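Local coordinates for actin-binding protein, cofilin/tropomyosin family protein, putative (Entamoeba histolytica, PDB 4LIZ), which binds actin filaments and stabilises them, and may contribute to phagocytosis and pseudopod formation as a coactosin of the ADF family, at residues E23-V28 with Y64-S69; D58-A63 with R95-I100; A85-K90 with H117-D122. All blocks are in the same frame, centred on the assembly; numbering follows the deposited sequence.

How the interactions relate
The three contacts tie together the mixed sheet of an ADF-type fold and one helix packed on it. Interactions 1 and 2 share strand 60-69: its middle, Y64 to R66, pairs with the start of strand 26-32, and its first half packs against helix 92-108. Their centres are about 20 Å apart, yet they touch where V27 O lies 3.6 Å from A63 CB. Interaction 3 joins the end of strand 76-85 to strand 114-118, with its centre about 9 Å from that of interaction 2; A59 O and G86 N, 3.0 Å apart, probably form a hydrogen bond. The sodium ion is bound at interaction 1, whose centre is about 21 Å from that of interaction 3.

Interaction 1: E23-V28 with Y64-S69; sequences EVEFVV and YYRTIS. With NA (sodium ion), chain C.
The side chains of R66 and E25 cross at a slant where strand 60-69 runs antiparallel to the start of strand 26-32. The arginine CB approaches the carbonyl O of E25, and CG, set between its backbone N and carbonyl carbon (chi1 66°), comes to 3.6 Å from that oxygen and 4.0 Å from E25 CB. CD then passes CA and CG of E25. A bend at chi3 turns the guanidinium toward the sodium site, with the metal-bound water above one face, displaced toward its rim; NH2 forms a salt bridge with D19 and NH1 bonds to V16 O. The two residues meet through their aliphatic parts: E25 OE2 stays 5.4 Å from R66 NE, and G46 N holds the glutamate carboxylate. V24 O binds the sodium at 2.4 Å; water 1 and the carbonyl oxygens of E15, D18 and N21 complete the ligands.

The backbones are joined by R66 N to E25 O (3.0 Å) and, at the hydrogen-bonded pair V27 and Y64, by bonds in both directions, V27 N to Y64 O (2.9 Å) and Y64 N to V27 O. At the non-hydrogen-bonded pair F26 and Y65 the CB atoms pack 3.6 Å apart. E25 and F26 face G44 in a classic beta bulge with strand 37-44. Helix 48-54 covers the side of F26 and Y65, while helix 10-17 covers V27 and Y64.

Interaction 2: D58-A63 with R95-I100; sequences DALQFA and RAVMSI
L60, F62 and M98, a selenomethionine, form an apolar cluster between the first half of strand 60-69 and helix 92-108, and no hydrogen bond crosses between the two segments. The aliphatic contacts centre on the methyl end of M98. Its CE lies 3.3 Å from L60 CD2, tighter than usual van der Waals contact, and 3.7 Å from L60 CG, while the other leucine methyl, CD1, reaches V97 CG1 at 4.2 Å. The extended leucine, with CG anti to the backbone N (chi1 -163°), holds its two methyls out to these different partners. M98 itself leaves the helix with CG anti to N, then bends at chi2 and chi3, which turns CE toward the strand, against CG and CD2 of L60, and within 3.9 Å of Q61 O.

The second kind of contact is Met-aromatic. SE approaches the far end of the F62 ring, 3.5 Å from CZ and nearly as close to CE2; it stands 4.4 Å from the ring centroid and 56° off the ring normal, an oblique placement. F62 and M98 reach this meeting point from opposite directions, the ring from the strand and the selenium from the helix.

In the fold, L101, K102 and V105 of helix 92-108 extend the cover over F62, and L94 packs on L60. Strand 76-85 flanks the cluster through F81 and S83, and strand 26-32 adds V31 beside L60.

Interaction 3: A85-K90 with H117-D122; sequences AGEGIK and HATSLD
A85 N donates to A118 O at 3.1 Å, a bond between the parallel neighbours 76-85 and 114-118 that links the ends of the two strands. Just beyond this pair, the two segments are bridged through water: water 2 accepts from E87 N and donates to T119 O, the latter at 2.7 Å. The two side chains of these residues also meet. E87 OE2 lies 3.0 Å from T119 OG1, close enough for a hydrogen bond, although the hydroxyl proton has another acceptor within reach. The glutamate crosses the threonine at about a right angle; its CG, anti to the carbonyl carbon (chi1 -73°), passes 3.5 Å from T119 O, and the extended chain beyond it carries the carboxylate to the hydroxyl and to S120 CB.

Around these polar links lie a few van der Waals contacts. T119 CA makes a CA-H...O contact with A85 O, and the threonine CB and CG2 crowd the same oxygen, CB at 3.3 Å. The methyl of A85 rests obliquely against the H117 ring, 4.0 Å from CE1. With CG anti to the backbone N (chi1 -178°), the imidazole is carried across to this methyl, while its ND1 bonds to S83 OG.

Each segment turns just beyond the junction. G86 to I89 form a type I beta turn leading into helix 92-108, whose M98 and K102 pack on H117. On the other side, S120 OG accepts from D122 N in an ST turn, D123 receives the backbone N of T119 and S120, and W84 of strand 76-85 touches A118 and L121.

Interaction 1: E23-V28 with Y64-S69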
loop_
_atom_site.group_PDB
_atom_site.type_symbol
_atom_site.label_atom_id
_atom_site.label_comp_id
_atom_site.label_asym_id
_atom_site.label_seq_id
_atom_site.Cartn_x
_atom_site.Cartn_y
_atom_site.Cartn_z
ATOM N N GLU A 23 0.432 -2.664 -17.281
ATOM C CA GLU A 23 1.089 -3.823 -16.708
ATOM C C GLU A 23 1.319 -3.705 -15.186
ATOM O O GLU A 23 1.717 -4.688 -14.579
ATOM C CB GLU A 23 2.423 -4.079 -17.415
ATOM C CG GLU A 23 2.258 -4.300 -18.952
ATOM C CD GLU A 23 1.284 -5.395 -19.258
ATOM O OE1 GLU A 23 1.547 -6.540 -18.863
ATOM O OE2 GLU A 23 0.198 -5.131 -19.878
ATOM N N VAL A 24 1.155 -2.491 -14.677
ATOM C CA VAL A 24 1.383 -2.322 -13.236
ATOM C C VAL A 24 0.191 -1.587 -12.668
ATOM O O VAL A 24 -0.071 -0.432 -12.929
ATOM C CB VAL A 24 2.666 -1.543 -12.910
ATOM C CG1 VAL A 24 2.836 -1.314 -11.420
ATOM C CG2 VAL A 24 3.924 -2.225 -13.498
ATOM N N GLU A 25 -0.536 -2.265 -11.770
ATOM C CA GLU A 25 -1.751 -1.764 -11.107
ATOM C C GLU A 25 -1.560 -1.828 -9.561
ATOM O O GLU A 25 -2.362 -1.219 -8.861
ATOM C CB GLU A 25 -2.944 -2.582 -11.532
ATOM C CG GLU A 25 -3.202 -2.425 -13.048
ATOM C CD GLU A 25 -4.311 -3.335 -13.466
ATOM O OE1 GLU A 25 -4.490 -4.456 -12.994
ATOM O OE2 GLU A 25 -5.030 -2.904 -14.451
ATOM N N PHE A 26 -0.643 -2.590 -9.047
ATOM C CA PHE A 26 -0.326 -2.652 -7.617
ATOM C C PHE A 26 1.114 -2.862 -7.370
ATOM O O PHE A 26 1.849 -3.421 -8.220
ATOM C CB PHE A 26 -1.129 -3.848 -6.957
ATOM C CG PHE A 26 -0.496 -5.199 -7.074
ATOM C CD1 PHE A 26 -0.730 -5.934 -8.197
ATOM C CD2 PHE A 26 0.345 -5.703 -6.140
ATOM C CE1 PHE A 26 -0.112 -7.168 -8.363
ATOM C CE2 PHE A 26 0.962 -6.911 -6.260
ATOM C CZ PHE A 26 0.772 -7.615 -7.452
ATOM N N VAL A 27 1.594 -2.490 -6.184
ATOM C CA VAL A 27 2.878 -2.805 -5.678
ATOM C C VAL A 27 2.855 -3.091 -4.207
ATOM O O VAL A 27 2.018 -2.454 -3.508
ATOM C CB VAL A 27 3.951 -1.753 -6.024
ATOM C CG1 VAL A 27 3.537 -0.372 -5.465
ATOM C CG2 VAL A 27 5.352 -2.095 -5.583
ATOM N N VAL A 28 3.637 -4.055 -3.774
ATOM C CA VAL A 28 3.862 -4.354 -2.344
ATOM C C VAL A 28 5.305 -4.189 -2.058
ATOM O O VAL A 28 6.140 -4.776 -2.790
ATOM C CB VAL A 28 3.325 -5.746 -1.980
ATOM C CG1 VAL A 28 3.601 -6.045 -0.499
ATOM C CG2 VAL A 28 1.874 -5.907 -2.294
ATOM N N TYR A 64 0.266 -0.374 -2.329
ATOM C CA TYR A 64 -0.343 0.682 -3.051
ATOM C C TYR A 64 -0.976 0.163 -4.332
ATOM O O TYR A 64 -0.277 -0.518 -5.075
ATOM C CB TYR A 64 0.733 1.766 -3.373
ATOM C CG TYR A 64 0.199 2.998 -4.057
ATOM C CD1 TYR A 64 -0.646 3.881 -3.443
ATOM C CD2 TYR A 64 0.653 3.305 -5.338
ATOM C CE1 TYR A 64 -1.061 5.056 -4.048
ATOM C CE2 TYR A 64 0.258 4.508 -5.979
ATOM C CZ TYR A 64 -0.598 5.357 -5.318
ATOM O OH TYR A 64 -0.959 6.626 -5.868
ATOM N N TYR A 65 -2.248 0.400 -4.564
ATOM C CA TYR A 65 -2.913 -0.089 -5.756
ATOM C C TYR A 65 -3.998 0.862 -6.265
ATOM O O TYR A 65 -4.483 1.678 -5.559
ATOM C CB TYR A 65 -3.485 -1.518 -5.558
ATOM C CG TYR A 65 -4.670 -1.663 -4.633
ATOM C CD1 TYR A 65 -5.942 -1.656 -5.105
ATOM C CD2 TYR A 65 -4.481 -1.815 -3.288
ATOM C CE1 TYR A 65 -7.011 -1.788 -4.259
ATOM C CE2 TYR A 65 -5.543 -1.973 -2.435
ATOM C CZ TYR A 65 -6.800 -1.945 -2.938
ATOM O OH TYR A 65 -7.881 -2.064 -2.138
ATOM N N ARG A 66 -4.335 0.664 -7.529
ATOM C CA ARG A 66 -5.362 1.428 -8.184
ATOM C C ARG A 66 -6.614 0.597 -8.302
ATOM O O ARG A 66 -6.564 -0.585 -8.412
ATOM C CB ARG A 66 -4.955 1.937 -9.562
ATOM C CG ARG A 66 -4.728 0.876 -10.584
ATOM C CD ARG A 66 -4.152 1.480 -11.842
ATOM N NE ARG A 66 -5.105 2.221 -12.627
ATOM C CZ ARG A 66 -4.867 3.374 -13.238
ATOM N NH1 ARG A 66 -3.714 3.982 -13.124
ATOM N NH2 ARG A 66 -5.819 3.900 -13.967
ATOM N N THR A 67 -7.735 1.289 -8.215
ATOM C CA THR A 67 -9.046 0.698 -8.309
ATOM C C THR A 67 -10.019 1.703 -8.953
ATOM O O THR A 67 -9.660 2.746 -9.230
ATOM C CB THR A 67 -9.529 0.141 -6.947
ATOM O OG1 THR A 67 -10.682 -0.670 -7.130
ATOM C CG2 THR A 67 -9.854 1.215 -6.018
ATOM N N ILE A 68 -11.218 1.276 -9.271
ATOM C CA ILE A 68 -12.226 2.164 -9.888
ATOM C C ILE A 68 -13.406 2.376 -8.944
ATOM O O ILE A 68 -13.816 1.438 -8.235
ATOM C CB ILE A 68 -12.662 1.543 -11.211
ATOM C CG1 ILE A 68 -11.450 1.395 -12.127
ATOM C CG2 ILE A 68 -13.680 2.447 -11.909
ATOM C CD1 ILE A 68 -11.669 0.512 -13.356
ATOM N N SER A 69 -13.903 3.598 -8.871
ATOM C CA SER A 69 -15.115 3.850 -8.071
ATOM C C SER A 69 -16.096 4.684 -8.899
ATOM O O SER A 69 -15.717 5.692 -9.493
ATOM C CB SER A 69 -14.825 4.637 -6.796
ATOM O OG SER A 69 -15.919 4.576 -5.853
HETATM NA NA NA C . -0.410 1.631 -14.141
HETATM O O HOH W 1 -2.672 1.442 -14.811
#

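Interaction 2: D58-A63 with R95-I100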
loop_
_atom_site.group_PDB
_atom_site.type_symbol
_atom_site.label_atom_id
_atom_site.label_comp_id
_atom_site.label_asym_id
_atom_site.label_seq_id
_atom_site.Cartn_x
_atom_site.Cartn_y
_atom_site.Cartn_z
ATOM N N ASP A 58 4.501 -12.464 9.201
ATOM C CA ASP A 58 5.678 -12.088 9.971
ATOM C C ASP A 58 6.441 -10.869 9.535
ATOM O O ASP A 58 7.596 -10.657 9.907
ATOM C CB ASP A 58 6.612 -13.279 10.133
ATOM C CG ASP A 58 7.262 -13.670 8.855
ATOM O OD1 ASP A 58 6.773 -13.249 7.789
ATOM O OD2 ASP A 58 8.294 -14.357 8.904
ATOM N N ALA A 59 5.761 -10.009 8.692
ATOM C CA ALA A 59 6.444 -8.929 8.070
ATOM C C ALA A 59 5.789 -7.559 8.306
ATOM O O ALA A 59 4.588 -7.485 8.478
ATOM C CB ALA A 59 6.537 -9.190 6.531
ATOM N N LEU A 60 6.625 -6.562 8.155
ATOM C CA LEU A 60 6.192 -5.136 8.029
ATOM C C LEU A 60 6.242 -4.807 6.513
ATOM O O LEU A 60 7.307 -4.924 5.913
ATOM C CB LEU A 60 7.183 -4.253 8.818
ATOM C CG LEU A 60 6.624 -2.876 9.109
ATOM C CD1 LEU A 60 7.612 -1.950 9.885
ATOM C CD2 LEU A 60 6.443 -2.111 7.892
ATOM N N GLN A 61 5.134 -4.399 5.955
ATOM C CA GLN A 61 5.042 -4.139 4.499
ATOM C C GLN A 61 4.202 -2.921 4.215
ATOM O O GLN A 61 3.484 -2.421 5.120
ATOM C CB GLN A 61 4.524 -5.370 3.772
ATOM C CG GLN A 61 5.433 -6.603 3.794
ATOM C CD GLN A 61 4.721 -7.851 3.416
ATOM O OE1 GLN A 61 3.894 -8.361 4.127
ATOM N NE2 GLN A 61 4.940 -8.267 2.168
ATOM N N PHE A 62 4.234 -2.393 2.998
ATOM C CA PHE A 62 3.366 -1.386 2.516
ATOM C C PHE A 62 2.762 -1.760 1.201
ATOM O O PHE A 62 3.444 -2.525 0.488
ATOM C CB PHE A 62 4.074 -0.028 2.361
ATOM C CG PHE A 62 4.681 0.493 3.666
ATOM C CD1 PHE A 62 5.981 0.243 4.005
ATOM C CD2 PHE A 62 3.891 1.277 4.469
ATOM C CE1 PHE A 62 6.520 0.663 5.262
ATOM C CE2 PHE A 62 4.445 1.765 5.634
ATOM C CZ PHE A 62 5.688 1.466 5.995
ATOM N N ALA A 63 1.641 -1.317 0.819
ATOM C CA ALA A 63 1.078 -1.618 -0.441
ATOM C C ALA A 63 0.393 -0.438 -1.001
ATOM O O ALA A 63 -0.141 0.469 -0.316
ATOM C CB ALA A 63 0.151 -2.849 -0.405
ATOM N N ARG A 95 8.271 -3.198 14.739
ATOM C CA ARG A 95 6.939 -2.642 14.913
ATOM C C ARG A 95 6.934 -1.127 15.263
ATOM O O ARG A 95 6.140 -0.393 14.749
ATOM C CB ARG A 95 6.180 -3.429 16.018
ATOM C CG ARG A 95 5.992 -4.940 15.850
ATOM C CD ARG A 95 5.087 -5.517 17.005
ATOM N NE ARG A 95 4.820 -6.888 16.752
ATOM C CZ ARG A 95 3.818 -7.263 15.954
ATOM N NH1 ARG A 95 3.013 -6.384 15.517
ATOM N NH2 ARG A 95 3.570 -8.539 15.781
ATOM N N ALA A 96 7.882 -0.813 16.120
ATOM C CA ALA A 96 7.937 0.597 16.606
ATOM C C ALA A 96 8.302 1.571 15.563
ATOM O O ALA A 96 7.962 2.761 15.755
ATOM C CB ALA A 96 8.773 0.724 17.850
ATOM N N VAL A 97 9.035 1.172 14.536
ATOM C CA VAL A 97 9.438 2.112 13.461
ATOM C C VAL A 97 8.319 2.389 12.499
ATOM O O VAL A 97 8.413 3.291 11.661
ATOM C CB VAL A 97 10.725 1.671 12.754
ATOM C CG1 VAL A 97 10.418 0.690 11.618
ATOM C CG2 VAL A 97 11.504 2.865 12.310
HETATM N N MSE A 98 7.225 1.661 12.543
HETATM C CA MSE A 98 6.173 1.754 11.594
HETATM C C MSE A 98 5.685 3.149 11.346
HETATM O O MSE A 98 5.566 3.659 10.216
HETATM C CB MSE A 98 5.021 0.807 11.838
HETATM C CG MSE A 98 3.804 1.054 11.007
HETATM SE SE MSE A 98 4.211 0.827 9.101
HETATM C CE MSE A 98 3.478 -0.945 8.775
ATOM N N SER A 99 5.355 3.922 12.407
ATOM C CA SER A 99 4.752 5.154 12.095
ATOM C C SER A 99 5.741 6.138 11.448
ATOM O O SER A 99 5.323 6.899 10.547
ATOM C CB SER A 99 4.136 5.876 13.378
ATOM O OG SER A 99 3.000 5.152 13.858
ATOM N N ILE A 100 6.960 6.245 11.936
ATOM C CA ILE A 100 7.941 7.207 11.382
ATOM C C ILE A 100 8.259 6.742 9.905
ATOM O O ILE A 100 8.328 7.602 9.003
ATOM C CB ILE A 100 9.177 7.387 12.234
ATOM C CG1 ILE A 100 9.938 8.595 11.821
ATOM C CG2 ILE A 100 9.992 6.177 12.382
ATOM C CD1 ILE A 100 10.999 9.017 12.779
#

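Interaction 3: A85-K90 with H117-D122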
loop_
_atom_site.group_PDB
_atom_site.type_symbol
_atom_site.label_atom_id
_atom_site.label_comp_id
_atom_site.label_asym_id
_atom_site.label_seq_id
_atom_site.Cartn_x
_atom_site.Cartn_y
_atom_site.Cartn_z
ATOM N N ALA A 85 1.419 -4.518 9.379
ATOM C CA ALA A 85 2.258 -4.996 10.433
ATOM C C ALA A 85 1.687 -6.317 10.869
ATOM O O ALA A 85 0.726 -6.352 11.647
ATOM C CB ALA A 85 2.276 -4.024 11.656
ATOM N N GLY A 86 2.236 -7.402 10.348
ATOM C CA GLY A 86 1.717 -8.738 10.603
ATOM C C GLY A 86 1.812 -9.084 12.104
ATOM O O GLY A 86 2.768 -8.624 12.764
ATOM N N GLU A 87 0.879 -9.948 12.474
ATOM C CA GLU A 87 0.804 -10.292 13.924
ATOM C C GLU A 87 1.928 -11.191 14.330
ATOM O O GLU A 87 2.175 -11.330 15.568
ATOM C CB GLU A 87 -0.548 -10.870 14.268
ATOM C CG GLU A 87 -1.528 -9.691 14.230
ATOM C CD GLU A 87 -3.009 -10.083 14.353
ATOM O OE1 GLU A 87 -3.344 -11.294 14.438
ATOM O OE2 GLU A 87 -3.868 -9.144 14.329
ATOM N N GLY A 88 2.683 -11.767 13.427
ATOM C CA GLY A 88 3.856 -12.631 13.610
ATOM C C GLY A 88 5.184 -11.949 13.638
ATOM O O GLY A 88 6.188 -12.554 13.715
ATOM N N ILE A 89 5.235 -10.591 13.499
ATOM C CA ILE A 89 6.509 -9.909 13.521
ATOM C C ILE A 89 7.227 -10.230 14.870
ATOM O O ILE A 89 6.597 -10.112 15.952
ATOM C CB ILE A 89 6.286 -8.371 13.396
ATOM C CG1 ILE A 89 5.919 -7.957 11.948
ATOM C CG2 ILE A 89 7.568 -7.672 13.748
ATOM C CD1 ILE A 89 5.435 -6.536 11.866
ATOM N N LYS A 90 8.449 -10.629 14.732
ATOM C CA LYS A 90 9.209 -11.127 15.905
ATOM C C LYS A 90 9.831 -9.995 16.663
ATOM O O LYS A 90 9.927 -10.099 17.876
ATOM C CB LYS A 90 10.304 -12.133 15.438
ATOM C CG LYS A 90 9.767 -13.460 14.861
ATOM C CD LYS A 90 8.569 -14.087 15.594
ATOM C CE LYS A 90 7.965 -15.326 14.837
ATOM N NZ LYS A 90 6.885 -15.155 13.740
ATOM N N HIS A 117 -4.461 0.894 7.856
ATOM C CA HIS A 117 -3.498 0.165 8.533
ATOM C C HIS A 117 -4.071 -1.239 8.886
ATOM O O HIS A 117 -5.185 -1.324 9.508
ATOM C CB HIS A 117 -3.034 0.825 9.878
ATOM C CG HIS A 117 -1.979 0.075 10.584
ATOM N ND1 HIS A 117 -0.719 -0.167 10.085
ATOM C CD2 HIS A 117 -2.020 -0.622 11.745
ATOM C CE1 HIS A 117 -0.022 -0.901 10.893
ATOM N NE2 HIS A 117 -0.807 -1.193 11.922
ATOM N N ALA A 118 -3.366 -2.292 8.600
ATOM C CA ALA A 118 -3.888 -3.635 8.793
ATOM C C ALA A 118 -2.836 -4.479 9.470
ATOM O O ALA A 118 -1.627 -4.360 9.305
ATOM C CB ALA A 118 -4.211 -4.265 7.407
ATOM N N THR A 119 -3.335 -5.396 10.302
ATOM C CA THR A 119 -2.510 -6.360 10.983
ATOM C C THR A 119 -2.951 -7.809 10.678
ATOM O O THR A 119 -2.250 -8.702 10.955
ATOM C CB THR A 119 -2.477 -6.134 12.528
ATOM O OG1 THR A 119 -3.762 -6.403 13.067
ATOM C CG2 THR A 119 -2.033 -4.692 12.856
ATOM N N SER A 120 -4.106 -7.933 10.067
ATOM C CA SER A 120 -4.669 -9.194 9.678
ATOM C C SER A 120 -5.359 -9.027 8.318
ATOM O O SER A 120 -5.798 -7.985 7.995
ATOM C CB SER A 120 -5.679 -9.606 10.752
ATOM O OG SER A 120 -6.735 -10.280 10.268
ATOM N N LEU A 121 -5.434 -10.120 7.567
ATOM C CA LEU A 121 -6.144 -10.097 6.315
ATOM C C LEU A 121 -7.623 -9.750 6.468
ATOM O O LEU A 121 -8.167 -9.239 5.569
ATOM C CB LEU A 121 -5.922 -11.373 5.482
ATOM C CG LEU A 121 -4.485 -11.648 5.072
ATOM C CD1 LEU A 121 -4.367 -12.960 4.344
ATOM C CD2 LEU A 121 -3.852 -10.542 4.237
ATOM N N ASP A 122 -8.213 -10.016 7.615
ATOM C CA ASP A 122 -9.563 -9.630 7.852
ATOM C C ASP A 122 -9.762 -8.140 7.885
ATOM O O ASP A 122 -10.842 -7.726 7.871
ATOM C CB ASP A 122 -10.080 -10.227 9.177
ATOM C CG ASP A 122 -10.118 -11.777 9.188
ATOM O OD1 ASP A 122 -10.342 -12.402 8.161
ATOM O OD2 ASP A 122 -9.962 -12.374 10.261
HETATM O O HOH W 2 -1.113 -11.169 10.549
#